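Side-chain contacts in conserved hypothetical protein (Bacteroides thetaiotaomicron, PDB 2FB0), which is of unknown function but may be an oxidoreductase, being related to the antibiotic biosynthesis monooxygenases of the dimeric alpha+beta barrel clan: residues V11-E15 with T16-K20; Q76-G79 with I80-L84; N61-V64 with L65-H68. One frame throughout, in Å; residues are numbered along the deposited sequence.

Contact 1 of 3, residues V11-E15 with T16-K20; sequences VRVNE and TNREK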
loop_
_atom_site.group_PDB
_atom_site.type_symbol
_atom_site.label_atom_id
_atom_site.label_comp_id
_atom_site.label_asym_id
_atom_site.label_seq_id
_atom_site.Cartn_x
_atom_site.Cartn_y
_atom_site.Cartn_z
ATOM N N VAL A 11 -7.511 -3.480 4.991
ATOM C CA VAL A 11 -8.783 -4.194 5.061
ATOM C C VAL A 11 -8.516 -5.662 5.387
ATOM O O VAL A 11 -7.707 -6.328 4.712
ATOM C CB VAL A 11 -9.598 -4.086 3.744
ATOM C CG1 VAL A 11 -10.977 -4.756 3.889
ATOM C CG2 VAL A 11 -9.772 -2.621 3.296
ATOM N N ARG A 12 -9.171 -6.156 6.436
ATOM C CA ARG A 12 -9.124 -7.575 6.783
ATOM C C ARG A 12 -10.481 -8.186 6.418
ATOM O O ARG A 12 -11.528 -7.675 6.825
ATOM C CB ARG A 12 -8.797 -7.764 8.275
ATOM C CG ARG A 12 -8.303 -9.174 8.657
ATOM C CD ARG A 12 -9.459 -10.148 8.881
ATOM N NE ARG A 12 -9.044 -11.552 8.813
ATOM C CZ ARG A 12 -9.875 -12.594 8.842
ATOM N NH1 ARG A 12 -11.192 -12.414 8.949
ATOM N NH2 ARG A 12 -9.383 -13.825 8.759
ATOM N N VAL A 13 -10.451 -9.266 5.643
ATOM C CA VAL A 13 -11.663 -9.891 5.110
ATOM C C VAL A 13 -11.526 -11.422 5.074
ATOM O O VAL A 13 -10.449 -11.948 4.749
ATOM C CB VAL A 13 -11.998 -9.333 3.686
ATOM C CG1 VAL A 13 -10.886 -9.674 2.654
ATOM C CG2 VAL A 13 -13.371 -9.800 3.212
ATOM N N ASN A 14 -12.611 -12.130 5.412
ATOM C CA ASN A 14 -12.634 -13.598 5.356
ATOM C C ASN A 14 -12.757 -14.112 3.933
ATOM O O ASN A 14 -12.996 -13.333 3.011
ATOM C CB ASN A 14 -13.734 -14.187 6.276
ATOM C CG ASN A 14 -15.154 -13.906 5.777
ATOM O OD1 ASN A 14 -15.409 -13.764 4.579
ATOM N ND2 ASN A 14 -16.093 -13.843 6.714
ATOM N N GLU A 15 -12.596 -15.426 3.751
ATOM C CA GLU A 15 -12.584 -16.024 2.416
ATOM C C GLU A 15 -13.923 -15.948 1.700
ATOM O O GLU A 15 -13.972 -15.802 0.471
ATOM C CB GLU A 15 -12.094 -17.481 2.465
ATOM C CG GLU A 15 -11.806 -18.069 1.074
ATOM C CD GLU A 15 -10.665 -17.343 0.333
ATOM O OE1 GLU A 15 -9.626 -17.043 0.972
ATOM O OE2 GLU A 15 -10.814 -17.077 -0.887
ATOM N N THR A 16 -15.015 -16.046 2.458
ATOM C CA THR A 16 -16.346 -15.926 1.858
ATOM C C THR A 16 -16.531 -14.550 1.212
ATOM O O THR A 16 -17.100 -14.444 0.122
ATOM C CB THR A 16 -17.465 -16.149 2.905
ATOM O OG1 THR A 16 -17.256 -17.406 3.559
ATOM C CG2 THR A 16 -18.857 -16.133 2.238
ATOM N N ASN A 17 -16.032 -13.512 1.886
ATOM C CA ASN A 17 -16.293 -12.117 1.505
ATOM C C ASN A 17 -15.164 -11.461 0.689
ATOM O O ASN A 17 -15.305 -10.331 0.214
ATOM C CB ASN A 17 -16.543 -11.280 2.769
ATOM C CG ASN A 17 -17.822 -11.687 3.510
ATOM O OD1 ASN A 17 -18.612 -12.490 3.019
ATOM N ND2 ASN A 17 -18.023 -11.118 4.685
ATOM N N ARG A 18 -14.049 -12.175 0.554
ATOM C CA ARG A 18 -12.804 -11.607 0.023
ATOM C C ARG A 18 -12.982 -10.945 -1.343
ATOM O O ARG A 18 -12.696 -9.754 -1.500
ATOM C CB ARG A 18 -11.694 -12.673 -0.006
ATOM C CG ARG A 18 -10.313 -12.130 -0.426
ATOM C CD ARG A 18 -9.304 -13.253 -0.647
ATOM N NE ARG A 18 -7.993 -12.697 -0.983
ATOM C CZ ARG A 18 -7.616 -12.355 -2.211
ATOM N NH1 ARG A 18 -8.436 -12.539 -3.242
ATOM N NH2 ARG A 18 -6.399 -11.846 -2.418
ATOM N N GLU A 19 -13.480 -11.717 -2.312
ATOM C CA GLU A 19 -13.662 -11.267 -3.683
ATOM C C GLU A 19 -14.645 -10.107 -3.786
ATOM O O GLU A 19 -14.429 -9.182 -4.577
ATOM C CB GLU A 19 -14.142 -12.433 -4.560
ATOM C CG GLU A 19 -14.197 -12.136 -6.071
ATOM C CD GLU A 19 -15.554 -11.611 -6.563
ATOM O OE1 GLU A 19 -15.646 -11.233 -7.754
ATOM O OE2 GLU A 19 -16.528 -11.568 -5.774
ATOM N N LYS A 20 -15.729 -10.176 -3.005
ATOM C CA LYS A 20 -16.764 -9.146 -3.033
ATOM C C LYS A 20 -16.224 -7.819 -2.512
ATOM O O LYS A 20 -16.524 -6.777 -3.062
ATOM C CB LYS A 20 -18.002 -9.577 -2.205
ATOM C CG LYS A 20 -18.808 -10.738 -2.811
ATOM C CD LYS A 20 -19.782 -11.323 -1.779
ATOM C CE LYS A 20 -20.328 -12.695 -2.223
ATOM N NZ LYS A 20 -21.206 -13.267 -1.149
HETATM O O HOH W 1 -13.782 -14.831 -2.239
#
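Between Val13 and Arg18 the backbone leaves the extended form it has at Val13 (phi -143°) and folds back at Glu15 and Thr16, so that the carbonyl of Asn14 comes to face the start of the next helix. The turn is the first beta-alpha connection of a ferredoxin-like fold, leading from strand 5-12 into helix 18-32. It illustrates how one amide side chain can organise such a change of direction. Asn14 holds CG between its backbone N and carbonyl carbon (chi1 69°), and OD1 is thereby brought over the turn. There it accepts from Asn17 N at 2.8 Å, the donor lying almost on the line of the side-chain C=O. Asn14 O makes a second, weak bond with the same Asn17 N at 3.2 Å, so a single N-H is shared by two oxygens of one residue. OD1 also rests on Asn17 CB, 3.3 Å away, while the two side-chain amide planes are turned 52° apart; Asn17 ND2 itself bonds to Leu84 O. On the inner side of the turn, Val13 CG2 packs on Asn17 CB at 3.5 Å and Val13 CG1 reaches the CG of Arg18 at 4.0 Å, the Val13 and Arg18 side chains crossing nearly at right angles. Glu15 and Arg18 present almost parallel flat groups without pairing: Glu15 forms a salt bridge with Arg50, whereas Arg18 bonds to Arg50 O and to Glu45. A water bridges the backbone here, donating to Glu15 O at 2.9 Å and accepting from Glu19 N at 3.1 Å.

Contact 2 of 3, residues Q76-G79 with I80-L84; sequences QYVG and IIQEL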
loop_
_atom_site.group_PDB
_atom_site.type_symbol
_atom_site.label_atom_id
_atom_site.label_comp_id
_atom_site.label_asym_id
_atom_site.label_seq_id
_atom_site.Cartn_x
_atom_site.Cartn_y
_atom_site.Cartn_z
ATOM N N GLN A 76 -21.626 4.661 -0.699
ATOM C CA GLN A 76 -22.091 3.391 -1.252
ATOM C C GLN A 76 -21.038 2.285 -1.078
ATOM O O GLN A 76 -21.302 1.262 -0.441
ATOM C CB GLN A 76 -22.487 3.584 -2.725
ATOM C CG GLN A 76 -22.747 2.314 -3.556
ATOM C CD GLN A 76 -23.047 2.621 -5.040
ATOM O OE1 GLN A 76 -22.988 3.779 -5.479
ATOM N NE2 GLN A 76 -23.360 1.578 -5.814
ATOM N N TYR A 77 -19.836 2.508 -1.608
ATOM C CA TYR A 77 -18.828 1.449 -1.630
ATOM C C TYR A 77 -18.135 1.235 -0.295
ATOM O O TYR A 77 -17.843 0.108 0.060
ATOM C CB TYR A 77 -17.846 1.627 -2.811
ATOM C CG TYR A 77 -18.539 1.417 -4.144
ATOM C CD1 TYR A 77 -18.738 2.482 -5.024
ATOM C CD2 TYR A 77 -19.036 0.158 -4.504
ATOM C CE1 TYR A 77 -19.395 2.295 -6.239
ATOM C CE2 TYR A 77 -19.696 -0.037 -5.713
ATOM C CZ TYR A 77 -19.866 1.036 -6.574
ATOM O OH TYR A 77 -20.517 0.856 -7.773
ATOM N N VAL A 78 -17.907 2.300 0.468
ATOM C CA VAL A 78 -17.335 2.122 1.799
ATOM C C VAL A 78 -18.332 1.392 2.705
ATOM O O VAL A 78 -17.946 0.492 3.453
ATOM C CB VAL A 78 -16.850 3.454 2.427
ATOM C CG1 VAL A 78 -16.409 3.236 3.864
ATOM C CG2 VAL A 78 -15.679 4.003 1.620
ATOM N N GLY A 79 -19.607 1.770 2.606
ATOM C CA GLY A 79 -20.678 1.047 3.290
ATOM C C GLY A 79 -20.595 -0.447 2.993
ATOM O O GLY A 79 -20.596 -1.257 3.906
ATOM N N ILE A 80 -20.486 -0.794 1.714
ATOM C CA ILE A 80 -20.357 -2.195 1.282
ATOM C C ILE A 80 -19.140 -2.892 1.894
ATOM O O ILE A 80 -19.255 -3.989 2.464
ATOM C CB ILE A 80 -20.358 -2.331 -0.256
ATOM C CG1 ILE A 80 -21.754 -2.025 -0.818
ATOM C CG2 ILE A 80 -19.925 -3.752 -0.685
ATOM C CD1 ILE A 80 -21.768 -1.668 -2.300
ATOM N N ILE A 81 -17.972 -2.253 1.793
ATOM C CA ILE A 81 -16.743 -2.861 2.320
ATOM C C ILE A 81 -16.845 -3.055 3.833
ATOM O O ILE A 81 -16.454 -4.103 4.355
ATOM C CB ILE A 81 -15.468 -2.055 1.921
ATOM C CG1 ILE A 81 -15.338 -1.994 0.392
ATOM C CG2 ILE A 81 -14.222 -2.671 2.535
ATOM C CD1 ILE A 81 -14.323 -0.936 -0.117
ATOM N N GLN A 82 -17.397 -2.058 4.527
ATOM C CA GLN A 82 -17.579 -2.126 5.983
ATOM C C GLN A 82 -18.517 -3.248 6.435
ATOM O O GLN A 82 -18.380 -3.777 7.533
ATOM C CB GLN A 82 -18.071 -0.781 6.529
ATOM C CG GLN A 82 -16.945 0.236 6.641
ATOM C CD GLN A 82 -17.411 1.606 7.110
ATOM O OE1 GLN A 82 -16.704 2.276 7.865
ATOM N NE2 GLN A 82 -18.588 2.035 6.657
ATOM N N GLU A 83 -19.463 -3.602 5.573
ATOM C CA GLU A 83 -20.410 -4.667 5.843
ATOM C C GLU A 83 -19.764 -6.036 5.623
ATOM O O GLU A 83 -20.119 -7.016 6.277
ATOM C CB GLU A 83 -21.635 -4.477 4.937
ATOM C CG GLU A 83 -22.962 -4.926 5.519
ATOM C CD GLU A 83 -23.289 -4.375 6.902
ATOM O OE1 GLU A 83 -22.885 -3.241 7.250
ATOM O OE2 GLU A 83 -23.962 -5.107 7.656
ATOM N N LEU A 84 -18.790 -6.081 4.716
ATOM C CA LEU A 84 -18.065 -7.310 4.358
ATOM C C LEU A 84 -16.782 -7.551 5.143
ATOM O O LEU A 84 -16.301 -8.682 5.229
ATOM C CB LEU A 84 -17.715 -7.280 2.863
ATOM C CG LEU A 84 -18.836 -7.350 1.828
ATOM C CD1 LEU A 84 -18.349 -6.803 0.479
ATOM C CD2 LEU A 84 -19.378 -8.779 1.688
#
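Ile80, Gly79 and Val78 carry most of this contact, which joins two successive turns of helix 72-84 and shows how backbone bonds and side chains share the work inside a helix. Ile80 N donates to Gln76 O at 3.1 Å, and the side chain of Ile80 then lies back over that same oxygen. With CG1 anti to its own carbonyl carbon (chi1 -70°), Ile80 brings this methylene to 3.3 Å from Gln76 O and sends CD1 on toward Tyr77. Ile80 CD1 meets Tyr77 CD2 at 4.0 Å, the two side chains running side by side in the same direction, toward helix 18-32, where Ile80 touches Ala24 and Tyr77 touches Leu28. Gly79 takes part through its main chain: its O accepts from Glu83 N at 3.1 Å, a more bent bond than that from Gln82 N to Val78 O at 2.8 Å. Val78 also meets Gln82 through its side chain. Its CG1 stands 3.7 Å from Gln82 NE2, the two side chains crossing at a slant, and both residues touch Met87 of strand 86-93. Gln82 CB sits 3.3 Å from Val78 O, closing over the bonded carbonyl. Peptide groups supply the hydrogen bonds between the turns, and CH2 groups of Ile80 and Gln82 lie against the acceptor oxygens of Gln76 and Val78, which probably shields these carbonyls partly from solvent.

Contact 3 of 3, residues N61-V64 with L65-H68; sequences NAEV and LAAH. With ACT (acetate ion), chain B.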
loop_
_atom_site.group_PDB
_atom_site.type_symbol
_atom_site.label_atom_id
_atom_site.label_comp_id
_atom_site.label_asym_id
_atom_site.label_seq_id
_atom_site.Cartn_x
_atom_site.Cartn_y
_atom_site.Cartn_z
ATOM N N ASN A 61 -5.245 17.653 -1.502
ATOM C CA ASN A 61 -5.258 18.384 -0.246
ATOM C C ASN A 61 -6.411 17.902 0.631
ATOM O O ASN A 61 -7.215 17.037 0.223
ATOM C CB ASN A 61 -5.373 19.904 -0.495
ATOM C CG ASN A 61 -6.552 20.262 -1.375
ATOM O OD1 ASN A 61 -7.700 19.976 -1.037
ATOM N ND2 ASN A 61 -6.278 20.888 -2.521
ATOM N N ALA A 62 -6.481 18.471 1.830
ATOM C CA ALA A 62 -7.497 18.111 2.823
ATOM C C ALA A 62 -8.920 18.392 2.366
ATOM O O ALA A 62 -9.847 17.653 2.722
ATOM C CB ALA A 62 -7.211 18.811 4.166
ATOM N N GLU A 63 -9.106 19.448 1.574
ATOM C CA GLU A 63 -10.456 19.811 1.163
ATOM C C GLU A 63 -11.055 18.948 0.058
ATOM O O GLU A 63 -12.246 18.646 0.101
ATOM C CB GLU A 63 -10.593 21.314 0.898
ATOM C CG GLU A 63 -10.649 22.125 2.227
ATOM C CD GLU A 63 -11.507 21.453 3.343
ATOM O OE1 GLU A 63 -12.770 21.422 3.227
ATOM O OE2 GLU A 63 -10.912 20.962 4.345
ATOM N N VAL A 64 -10.248 18.525 -0.909
ATOM C CA VAL A 64 -10.751 17.577 -1.905
ATOM C C VAL A 64 -11.006 16.185 -1.292
ATOM O O VAL A 64 -11.869 15.447 -1.766
ATOM C CB VAL A 64 -9.862 17.480 -3.186
ATOM C CG1 VAL A 64 -9.881 18.823 -3.979
ATOM C CG2 VAL A 64 -8.444 17.060 -2.847
ATOM N N LEU A 65 -10.243 15.831 -0.258
ATOM C CA LEU A 65 -10.485 14.585 0.478
ATOM C C LEU A 65 -11.820 14.663 1.238
ATOM O O LEU A 65 -12.627 13.726 1.180
ATOM C CB LEU A 65 -9.331 14.253 1.431
ATOM C CG LEU A 65 -9.550 13.011 2.318
ATOM C CD1 LEU A 65 -9.809 11.727 1.494
ATOM C CD2 LEU A 65 -8.392 12.815 3.278
ATOM N N ALA A 66 -12.043 15.785 1.925
ATOM C CA ALA A 66 -13.301 16.028 2.649
ATOM C C ALA A 66 -14.490 15.936 1.707
ATOM O O ALA A 66 -15.475 15.281 2.027
ATOM C CB ALA A 66 -13.272 17.389 3.370
ATOM N N ALA A 67 -14.378 16.558 0.531
ATOM C CA ALA A 67 -15.424 16.468 -0.486
ATOM C C ALA A 67 -15.632 15.030 -0.984
ATOM O O ALA A 67 -16.770 14.601 -1.171
ATOM C CB ALA A 67 -15.131 17.426 -1.667
ATOM N N HIS A 68 -14.541 14.292 -1.207
ATOM C CA HIS A 68 -14.619 12.865 -1.570
ATOM C C HIS A 68 -15.478 12.069 -0.580
ATOM O O HIS A 68 -16.300 11.246 -0.975
ATOM C CB HIS A 68 -13.206 12.277 -1.634
ATOM C CG HIS A 68 -13.150 10.781 -1.706
ATOM N ND1 HIS A 68 -13.604 10.064 -2.792
ATOM C CD2 HIS A 68 -12.625 9.870 -0.848
ATOM C CE1 HIS A 68 -13.384 8.773 -2.590
ATOM N NE2 HIS A 68 -12.783 8.630 -1.422
HETATM C C ACT B . -11.419 6.366 0.984
HETATM O O ACT B . -11.911 6.332 -0.171
HETATM O OXT ACT B . -11.160 7.499 1.473
HETATM C CH3 ACT B . -11.169 5.123 1.766
#
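Asn61 O accepts from Leu65 N at 3.3 Å, the first of four backbone bonds that carry helix 62-68 from Asn61 to His68. The Asn61 side chain folds back over the same turn: CG stands between N and C (chi1 53°), and OD1 receives Val64 N at 2.9 Å in a nearly straight bond. This is a textbook N-cap, with the side-chain amide taking up an N-H of the first turn. Val64 CG2 likewise stands between its own N and carbonyl carbon, 3.4 Å from Leu65 N, and the Val64 side chain meets Trp59. The helix follows strand 52-59 in the ferredoxin-like fold, and Leu65 extends from it to touch Leu7 of strand 5-12. Glu63 bends at chi2 (-41°), leaving OE1 4.1 Å from Ala66 CB. At the other end His68 N donates to Val64 O at 3.0 Å, while His68 CG stands anti to the backbone N (chi1 168°) and carries the imidazole off the helix. His68 NE2 donates almost straight to acetate O at 2.8 Å, the carboxylate meeting the ring edge; Glu35 holds His68 ND1, and Tyr41 OH also binds the acetate, probably from the crystallisation liquor.

Along the chain the order is contact 1, contact 3, contact 2, tracing a beta-alpha-beta-beta-alpha-beta topology with an extra short helix, 62-68, leading toward helix 72-84. Contacts 1 and 2 adjoin, their centres about 12 Å apart: the C-terminal end of helix 72-84, at Leu84, lies against Asn17 and Lys20, and Ile81 packs on Val11 of strand 5-12. Contact 3 lies across the chain's centre from contact 1, with centres about 28 Å apart, and its nearest atoms are about 6 Å from those of contact 2. The three therefore sit along the helical layer and its connections to one antiparallel sheet, and the acetate at 61-68, with Val78 of contact 2 nearby, may mark a pocket between helices and sheet.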